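Autoinducer 2-binding protein LsrB (Clostridium saccharobutylicum DSM 13864, PDB 6DSP) binds the quorum-sensing signal autoinducer-2 in a pocket between two lobes, as a receptor of the periplasmic binding protein family. Local coordinates at residues Val24-Lys29 with Met279-Ala284; Ser69-Ala74 with Lys93-Ala98; Ser38-Ala43 with Val54-Asp59. All coordinates share one frame; numbering follows the deposited sequence.

In the fold
Strand 23-27 opens interaction 1 near the N terminus, and that contact closes only at helix 273-288, after the chain has built the four-stranded sheet of strands 155-160 to 246-249 and come back. Two shorter loops nest inside this long one, in series and without crossing. Interaction 3 closes first, where helix 34-50 turns the chain back and strand 53-56 pairs with strand 23-27. Interaction 2 follows, joining helix 64-76 to helix 89-101. All three are built on the eight-stranded sheet: interactions 1 and 3 lie side by side on one face, and interaction 2 lies on the other, where residues 69-74 meet Thr25 and Ile27.

Interaction 1 of 3, residues Val24-Lys29 with Met279-Ala284; sequences VTFIPK and MGCYMA. With PAV ((2R,4S)-2-methyl-2,3,3,4-tetrahydroxytetrahydrofuran), chain C.
The Phe26 ring takes the sulfur of Cys281 obliquely: Cys281 SG lies 4.0 Å from the centroid of the Phe26 ring, 34° off its normal. The closest ring atom is Phe26 CD1, 3.5 Å from Cys281 SG, a Cys sulfur-aromatic contact. The ring also meets that of Trp109, while Asn40, Ala43, Val54 and Tyr56 touch its side chain as well. Two residues back along the strand, Val24 straddles the next turn of the helix with both its branches. Val24 CG1, anti to the backbone N (chi1 179°), sits 3.9 Å from Ala284 CB and 4.1 Å from Cys281 SG; Val24 CG2 rests 3.8 Å from the carbonyl O of Cys281. Residues 279-284 of helix 273-288 run roughly against residues 24-27 of the strand, at 146°, in the alpha/beta lobe of a periplasmic binding protein. Alternation along the strand sends Thr25 and Ile27 to the opposite face of the sheet. Past the strand's C-terminal end the chain reaches the ligand cleft, where Lys29 stretches out fully beyond CG. Lys29 NZ donates a 2.8 Å hydrogen bond to O4 of the bound autoinducer-2, and the same ammonium group forms a salt bridge with Asp167 OD1. Asp167 also holds the ligand directly, through OD2.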
loop_
_atom_site.group_PDB
_atom_site.type_symbol
_atom_site.label_atom_id
_atom_site.label_comp_id
_atom_site.label_asym_id
_atom_site.label_seq_id
_atom_site.Cartn_x
_atom_site.Cartn_y
_atom_site.Cartn_z
ATOM N N VAL A 24 -20.754 2.926 -5.387
ATOM C CA VAL A 24 -19.316 3.001 -5.649
ATOM C C VAL A 24 -18.778 1.585 -5.774
ATOM O O VAL A 24 -18.982 0.762 -4.875
ATOM C CB VAL A 24 -18.582 3.734 -4.510
ATOM C CG1 VAL A 24 -17.086 3.783 -4.810
ATOM C CG2 VAL A 24 -19.158 5.133 -4.298
ATOM N N THR A 25 -18.079 1.298 -6.878
ATOM C CA THR A 25 -17.399 0.013 -7.051
ATOM C C THR A 25 -15.989 0.158 -6.482
ATOM O O THR A 25 -15.218 1.027 -6.923
ATOM C CB THR A 25 -17.351 -0.403 -8.522
ATOM O OG1 THR A 25 -18.684 -0.422 -9.058
ATOM C CG2 THR A 25 -16.713 -1.769 -8.674
ATOM N N PHE A 26 -15.691 -0.624 -5.457
ATOM C CA PHE A 26 -14.432 -0.534 -4.726
ATOM C C PHE A 26 -13.562 -1.687 -5.202
ATOM O O PHE A 26 -13.907 -2.862 -4.986
ATOM C CB PHE A 26 -14.727 -0.613 -3.223
ATOM C CG PHE A 26 -13.519 -0.455 -2.319
ATOM C CD1 PHE A 26 -12.636 0.605 -2.486
ATOM C CD2 PHE A 26 -13.320 -1.304 -1.244
ATOM C CE1 PHE A 26 -11.585 0.803 -1.573
ATOM C CE2 PHE A 26 -12.261 -1.116 -0.362
ATOM C CZ PHE A 26 -11.378 -0.077 -0.545
ATOM N N ILE A 27 -12.451 -1.361 -5.846
ATOM C CA ILE A 27 -11.629 -2.353 -6.536
ATOM C C ILE A 27 -10.266 -2.447 -5.852
ATOM O O ILE A 27 -9.525 -1.453 -5.804
ATOM C CB ILE A 27 -11.454 -2.030 -8.030
ATOM C CG1 ILE A 27 -12.825 -1.862 -8.706
ATOM C CG2 ILE A 27 -10.601 -3.128 -8.698
ATOM C CD1 ILE A 27 -12.761 -1.422 -10.160
ATOM N N PRO A 28 -9.896 -3.619 -5.328
ATOM C CA PRO A 28 -8.598 -3.810 -4.697
ATOM C C PRO A 28 -7.577 -4.273 -5.733
ATOM O O PRO A 28 -7.922 -4.606 -6.867
ATOM C CB PRO A 28 -8.889 -4.969 -3.738
ATOM C CG PRO A 28 -9.854 -5.847 -4.534
ATOM C CD PRO A 28 -10.740 -4.843 -5.234
ATOM N N LYS A 29 -6.303 -4.296 -5.324
ATOM C CA LYS A 29 -5.306 -4.907 -6.206
ATOM C C LYS A 29 -5.590 -6.388 -6.418
ATOM O O LYS A 29 -5.322 -6.919 -7.506
ATOM C CB LYS A 29 -3.894 -4.731 -5.640
ATOM C CG LYS A 29 -3.355 -3.346 -5.715
ATOM C CD LYS A 29 -1.895 -3.310 -5.206
ATOM C CE LYS A 29 -1.292 -1.924 -5.181
ATOM N NZ LYS A 29 0.051 -1.998 -4.523
ATOM N N MET A 279 -12.670 6.286 3.185
ATOM C CA MET A 279 -12.463 7.634 2.685
ATOM C C MET A 279 -12.436 7.676 1.161
ATOM O O MET A 279 -12.989 8.600 0.550
ATOM C CB MET A 279 -11.165 8.199 3.262
ATOM C CG MET A 279 -11.255 8.529 4.755
ATOM S SD MET A 279 -9.625 8.804 5.479
ATOM C CE MET A 279 -9.173 10.297 4.632
ATOM N N GLY A 280 -11.747 6.712 0.529
ATOM C CA GLY A 280 -11.731 6.668 -0.922
ATOM C C GLY A 280 -13.126 6.534 -1.492
ATOM O O GLY A 280 -13.501 7.234 -2.434
ATOM N N CYS A 281 -13.918 5.651 -0.900
ATOM C CA CYS A 281 -15.292 5.481 -1.363
ATOM C C CYS A 281 -16.133 6.710 -1.075
ATOM O O CYS A 281 -16.984 7.085 -1.893
ATOM C CB CYS A 281 -15.916 4.249 -0.716
ATOM S SG CYS A 281 -15.195 2.705 -1.318
ATOM N N TYR A 282 -15.902 7.377 0.061
ATOM C CA TYR A 282 -16.632 8.609 0.348
ATOM C C TYR A 282 -16.331 9.694 -0.693
ATOM O O TYR A 282 -17.248 10.392 -1.164
ATOM C CB TYR A 282 -16.316 9.154 1.749
ATOM C CG TYR A 282 -17.230 10.311 2.062
ATOM C CD1 TYR A 282 -18.483 10.094 2.617
ATOM C CD2 TYR A 282 -16.874 11.622 1.732
ATOM C CE1 TYR A 282 -19.357 11.148 2.864
ATOM C CE2 TYR A 282 -17.753 12.694 1.979
ATOM C CZ TYR A 282 -18.993 12.439 2.549
ATOM O OH TYR A 282 -19.892 13.458 2.824
ATOM N N MET A 283 -15.051 9.873 -1.048
ATOM C CA MET A 283 -14.716 10.890 -2.045
ATOM C C MET A 283 -15.394 10.590 -3.372
ATOM O O MET A 283 -15.896 11.502 -4.039
ATOM C CB MET A 283 -13.201 10.991 -2.213
ATOM C CG MET A 283 -12.478 11.505 -0.937
ATOM S SD MET A 283 -13.131 13.088 -0.276
ATOM C CE MET A 283 -12.836 14.161 -1.693
ATOM N N ALA A 284 -15.384 9.315 -3.790
ATOM C CA ALA A 284 -16.079 8.935 -5.021
ATOM C C ALA A 284 -17.577 9.249 -4.943
ATOM O O ALA A 284 -18.142 9.816 -5.875
ATOM C CB ALA A 284 -15.850 7.465 -5.285
HETATM O O2 PAV C . 2.189 -2.350 1.103
HETATM C C2 PAV C . 0.797 -2.556 0.783
HETATM C C1 PAV C . -0.081 -2.742 2.040
HETATM O O5 PAV C . 0.777 -3.952 0.148
HETATM C C5 PAV C . -0.321 -4.005 -0.655
HETATM C C4 PAV C . -0.905 -2.583 -0.746
HETATM O O4 PAV C . -1.241 -2.267 -2.094
HETATM C C3 PAV C . 0.233 -1.743 -0.158
HETATM O O3 PAV C . -0.273 -0.581 0.440
HETATM O O13 PAV C . 1.178 -1.438 -1.159
#

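Interaction 2 of 3, residues Ser69-Ala74 with Lys93-Ala98; sequences SVINKA and KDALKA
With chi1 at -67°, Ile71 swings CG1 opposite its carbonyl carbon and CG2 opposite its backbone N, so that its two branches reach different residues of the facing helix: CG2 goes to Ala95 and the tip CD1 to Leu96. Asn72 has nearly the same first torsion, -70°, which carries its amide across to Ala95 although its CB is not aimed there. These are neighbouring helices on one face of the parallel part of the sheet in an alpha/beta lobe, each a crossover connection: helix 64-76 leads into strand 81-84, and helix 89-101 leads out of it towards strand 105-109. Their segments run almost parallel, 11° apart, with axes 9.5 Å from each other. Ala95 is where they come closest, its CA 6.7 Å from that of Asn72, and its methyl faces two side chains of the other helix. Ile71 CG2 lies 3.8 Å from the carbonyl O of Ala95 and 4.0 Å from Ala95 CB, and Asn72 OD1 lies 3.9 Å from that same CB. Deeper towards the sheet, Ile71 and Leu96 meet at about a right angle, CD1 of the first 3.9 Å from CD2 of the second. Below them is the sheet itself, Ile71 resting on Ile27 and Ile82, and Leu96 on Leu84. On the outer side, where Asn72 is partly exposed, one water spans the helices by donating both its hydrogens: it is 2.8 Å from Asn72 OD1 and 2.9 Å from the carbonyl O of Ala95.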
loop_
_atom_site.group_PDB
_atom_site.type_symbol
_atom_site.label_atom_id
_atom_site.label_comp_id
_atom_site.label_asym_id
_atom_site.label_seq_id
_atom_site.Cartn_x
_atom_site.Cartn_y
_atom_site.Cartn_z
ATOM N N SER A 69 -10.950 -5.786 -16.709
ATOM C CA SER A 69 -12.221 -6.495 -16.849
ATOM C C SER A 69 -13.181 -6.080 -15.748
ATOM O O SER A 69 -14.384 -5.907 -16.001
ATOM C CB SER A 69 -12.032 -8.007 -16.763
ATOM O OG SER A 69 -13.332 -8.632 -16.815
ATOM N N VAL A 70 -12.684 -5.928 -14.515
ATOM C CA VAL A 70 -13.550 -5.514 -13.414
ATOM C C VAL A 70 -14.098 -4.110 -13.659
ATOM O O VAL A 70 -15.298 -3.848 -13.457
ATOM C CB VAL A 70 -12.792 -5.584 -12.071
ATOM C CG1 VAL A 70 -13.604 -4.969 -10.951
ATOM C CG2 VAL A 70 -12.394 -7.024 -11.724
ATOM N N ILE A 71 -13.229 -3.183 -14.085
ATOM C CA ILE A 71 -13.667 -1.818 -14.402
ATOM C C ILE A 71 -14.737 -1.841 -15.491
ATOM O O ILE A 71 -15.794 -1.222 -15.342
ATOM C CB ILE A 71 -12.458 -0.971 -14.854
ATOM C CG1 ILE A 71 -11.493 -0.762 -13.673
ATOM C CG2 ILE A 71 -12.926 0.365 -15.452
ATOM C CD1 ILE A 71 -10.094 -0.384 -14.138
ATOM N N ASN A 72 -14.456 -2.520 -16.618
ATOM C CA ASN A 72 -15.412 -2.548 -17.729
ATOM C C ASN A 72 -16.753 -3.105 -17.293
ATOM O O ASN A 72 -17.801 -2.563 -17.679
ATOM C CB ASN A 72 -14.871 -3.414 -18.857
ATOM C CG ASN A 72 -13.681 -2.797 -19.590
ATOM O OD1 ASN A 72 -13.360 -1.587 -19.470
ATOM N ND2 ASN A 72 -13.035 -3.645 -20.380
ATOM N N LYS A 73 -16.750 -4.202 -16.524
ATOM C CA LYS A 73 -18.020 -4.805 -16.121
ATOM C C LYS A 73 -18.798 -3.853 -15.211
ATOM O O LYS A 73 -20.018 -3.726 -15.328
ATOM C CB LYS A 73 -17.777 -6.141 -15.432
ATOM C CG LYS A 73 -19.040 -6.808 -14.931
ATOM C CD LYS A 73 -18.763 -8.202 -14.373
ATOM C CE LYS A 73 -20.052 -8.859 -13.906
ATOM N NZ LYS A 73 -19.892 -10.326 -13.744
ATOM N N ALA A 74 -18.105 -3.161 -14.302
ATOM C CA ALA A 74 -18.783 -2.225 -13.412
ATOM C C ALA A 74 -19.378 -1.069 -14.195
ATOM O O ALA A 74 -20.512 -0.641 -13.929
ATOM C CB ALA A 74 -17.799 -1.721 -12.356
ATOM N N LYS A 93 -5.175 2.701 -17.738
ATOM C CA LYS A 93 -5.450 4.066 -18.186
ATOM C C LYS A 93 -6.632 4.106 -19.163
ATOM O O LYS A 93 -7.564 4.909 -19.001
ATOM C CB LYS A 93 -4.194 4.703 -18.786
ATOM C CG LYS A 93 -4.332 6.181 -19.097
ATOM C CD LYS A 93 -3.054 6.751 -19.647
ATOM C CE LYS A 93 -3.187 8.256 -19.781
ATOM N NZ LYS A 93 -2.012 8.891 -20.418
ATOM N N ASP A 94 -6.598 3.271 -20.217
ATOM C CA ASP A 94 -7.658 3.311 -21.227
ATOM C C ASP A 94 -9.013 2.935 -20.632
ATOM O O ASP A 94 -10.036 3.573 -20.937
ATOM C CB ASP A 94 -7.345 2.375 -22.390
ATOM C CG ASP A 94 -6.154 2.819 -23.212
ATOM O OD1 ASP A 94 -5.628 3.934 -23.061
ATOM O OD2 ASP A 94 -5.729 2.013 -24.052
ATOM N N ALA A 95 -9.054 1.930 -19.759
ATOM C CA ALA A 95 -10.331 1.545 -19.177
ATOM C C ALA A 95 -10.894 2.671 -18.311
ATOM O O ALA A 95 -12.115 2.860 -18.248
ATOM C CB ALA A 95 -10.142 0.284 -18.342
ATOM N N LEU A 96 -10.025 3.413 -17.604
ATOM C CA LEU A 96 -10.510 4.498 -16.757
ATOM C C LEU A 96 -10.945 5.690 -17.582
ATOM O O LEU A 96 -11.895 6.384 -17.199
ATOM C CB LEU A 96 -9.426 4.896 -15.747
ATOM C CG LEU A 96 -9.160 3.811 -14.668
ATOM C CD1 LEU A 96 -8.025 4.265 -13.750
ATOM C CD2 LEU A 96 -10.403 3.477 -13.842
ATOM N N LYS A 97 -10.294 5.944 -18.714
ATOM C CA LYS A 97 -10.794 6.991 -19.606
ATOM C C LYS A 97 -12.175 6.622 -20.125
ATOM O O LYS A 97 -13.076 7.466 -20.193
ATOM C CB LYS A 97 -9.814 7.208 -20.757
ATOM C CG LYS A 97 -8.505 7.877 -20.348
ATOM C CD LYS A 97 -7.529 7.787 -21.519
ATOM C CE LYS A 97 -6.650 9.000 -21.714
ATOM N NZ LYS A 97 -6.305 9.056 -23.175
ATOM N N ALA A 98 -12.349 5.347 -20.492
ATOM C CA ALA A 98 -13.665 4.938 -20.987
ATOM C C ALA A 98 -14.706 5.028 -19.877
ATOM O O ALA A 98 -15.858 5.412 -20.123
ATOM C CB ALA A 98 -13.572 3.527 -21.538
HETATM O O HOH W 1 -14.282 0.940 -18.783
#

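Interaction 3 of 3, residues Ser38-Ala43 with Val54-Asp59; sequences SANKGA and VDYEGD
Asn40 OD1 accepts a hydrogen bond from NE2 of Gln44, one turn on in its own helix, and at the same time rests 3.3 Å from Tyr56 CB. That same NE2 also bonds the carbonyl O of Val54, so a single amide group ties helix to strand. With CG anti to its backbone N (chi1 -179°), Asn40 extends its own amide flat over the Tyr56 ring in an offset stack, the planes 11° apart, which holds the turn of the ring. Asn40 CG stands 3.4 Å above the plane of the Tyr56 ring, displaced towards the rim, while Asn40 ND2 sits 3.4 Å from Tyr56 CD2. Nearer the ring's middle comes the CB of Asn40, 3.7 Å from the Tyr56 centroid and close to the normal, a CH-pi contact. Tyr56 OH, at the far end, is held by its hydrogen bond to Glu37 OE2. Farther along the helix the contact turns apolar and looser: Ala43 CB is 4.3 Å from Val54 CG1. The segments run nearly antiparallel, at 161°, because helix 34-50 carries the chain back before strand 53-56 joins strand 23-27, forming the first beta-alpha-beta crossover unit of this periplasmic binding protein fold.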
loop_
_atom_site.group_PDB
_atom_site.type_symbol
_atom_site.label_atom_id
_atom_site.label_comp_id
_atom_site.label_asym_id
_atom_site.label_seq_id
_atom_site.Cartn_x
_atom_site.Cartn_y
_atom_site.Cartn_z
ATOM N N SER A 38 -9.549 -6.172 4.853
ATOM C CA SER A 38 -9.764 -5.241 5.958
ATOM C C SER A 38 -10.176 -3.863 5.456
ATOM O O SER A 38 -11.028 -3.194 6.068
ATOM C CB SER A 38 -8.513 -5.177 6.818
ATOM O OG SER A 38 -8.431 -6.330 7.644
ATOM N N ALA A 39 -9.626 -3.439 4.310
ATOM C CA ALA A 39 -10.032 -2.148 3.779
ATOM C C ALA A 39 -11.505 -2.181 3.396
ATOM O O ALA A 39 -12.250 -1.220 3.636
ATOM C CB ALA A 39 -9.168 -1.787 2.578
ATOM N N ASN A 40 -11.950 -3.286 2.787
ATOM C CA ASN A 40 -13.362 -3.371 2.432
ATOM C C ASN A 40 -14.238 -3.461 3.672
ATOM O O ASN A 40 -15.350 -2.932 3.684
ATOM C CB ASN A 40 -13.605 -4.561 1.515
ATOM C CG ASN A 40 -15.059 -4.663 1.102
ATOM O OD1 ASN A 40 -15.647 -3.697 0.579
ATOM N ND2 ASN A 40 -15.663 -5.811 1.387
ATOM N N LYS A 41 -13.782 -4.148 4.723
ATOM C CA LYS A 41 -14.606 -4.173 5.931
ATOM C C LYS A 41 -14.878 -2.751 6.416
ATOM O O LYS A 41 -16.009 -2.407 6.805
ATOM C CB LYS A 41 -13.960 -5.053 7.002
ATOM C CG LYS A 41 -14.044 -6.519 6.651
ATOM C CD LYS A 41 -13.272 -7.374 7.672
ATOM C CE LYS A 41 -13.259 -8.843 7.265
ATOM N NZ LYS A 41 -12.308 -9.602 8.132
ATOM N N GLY A 42 -13.875 -1.887 6.327
ATOM C CA GLY A 42 -14.078 -0.493 6.694
ATOM C C GLY A 42 -14.984 0.241 5.728
ATOM O O GLY A 42 -15.911 0.958 6.148
ATOM N N ALA A 43 -14.778 0.040 4.426
ATOM C CA ALA A 43 -15.649 0.704 3.464
ATOM C C ALA A 43 -17.099 0.289 3.654
ATOM O O ALA A 43 -18.006 1.123 3.544
ATOM C CB ALA A 43 -15.176 0.397 2.047
ATOM N N VAL A 54 -21.373 0.284 -1.413
ATOM C CA VAL A 54 -20.046 -0.026 -1.918
ATOM C C VAL A 54 -20.068 -1.462 -2.409
ATOM O O VAL A 54 -20.308 -2.389 -1.625
ATOM C CB VAL A 54 -18.981 0.159 -0.832
ATOM C CG1 VAL A 54 -17.625 -0.377 -1.340
ATOM C CG2 VAL A 54 -18.880 1.633 -0.467
ATOM N N ASP A 55 -19.853 -1.642 -3.710
ATOM C CA ASP A 55 -19.773 -2.953 -4.333
ATOM C C ASP A 55 -18.300 -3.342 -4.459
ATOM O O ASP A 55 -17.590 -2.820 -5.316
ATOM C CB ASP A 55 -20.476 -2.923 -5.692
ATOM C CG ASP A 55 -20.423 -4.263 -6.423
ATOM O OD1 ASP A 55 -20.037 -5.281 -5.820
ATOM O OD2 ASP A 55 -20.787 -4.282 -7.608
ATOM N N TYR A 56 -17.857 -4.261 -3.603
ATOM C CA TYR A 56 -16.470 -4.712 -3.619
ATOM C C TYR A 56 -16.286 -5.719 -4.750
ATOM O O TYR A 56 -16.936 -6.778 -4.764
ATOM C CB TYR A 56 -16.175 -5.360 -2.269
ATOM C CG TYR A 56 -14.782 -5.890 -2.052
ATOM C CD1 TYR A 56 -13.663 -5.078 -2.241
ATOM C CD2 TYR A 56 -14.576 -7.180 -1.564
ATOM C CE1 TYR A 56 -12.381 -5.551 -1.963
ATOM C CE2 TYR A 56 -13.337 -7.658 -1.279
ATOM C CZ TYR A 56 -12.224 -6.847 -1.480
ATOM O OH TYR A 56 -10.954 -7.327 -1.220
ATOM N N GLU A 57 -15.409 -5.411 -5.701
ATOM C CA GLU A 57 -15.226 -6.255 -6.876
ATOM C C GLU A 57 -13.745 -6.327 -7.215
ATOM O O GLU A 57 -13.111 -5.285 -7.395
ATOM C CB GLU A 57 -15.995 -5.689 -8.074
ATOM C CG GLU A 57 -17.514 -5.690 -7.869
ATOM C CD GLU A 57 -18.129 -7.086 -7.739
ATOM O OE1 GLU A 57 -17.509 -8.061 -8.187
ATOM O OE2 GLU A 57 -19.222 -7.203 -7.154
ATOM N N GLY A 58 -13.230 -7.533 -7.383
ATOM C CA GLY A 58 -11.848 -7.712 -7.768
ATOM C C GLY A 58 -11.615 -9.089 -8.301
ATOM O O GLY A 58 -12.508 -9.738 -8.856
ATOM N N ASP A 59 -10.384 -9.538 -8.179
ATOM C CA ASP A 59 -9.958 -10.836 -8.683
ATOM C C ASP A 59 -8.944 -11.420 -7.709
ATOM O O ASP A 59 -8.242 -10.675 -7.029
ATOM C CB ASP A 59 -9.283 -10.663 -10.068
ATOM C CG ASP A 59 -9.036 -11.981 -10.773
ATOM O OD1 ASP A 59 -9.968 -12.485 -11.409
ATOM O OD2 ASP A 59 -7.899 -12.513 -10.713
#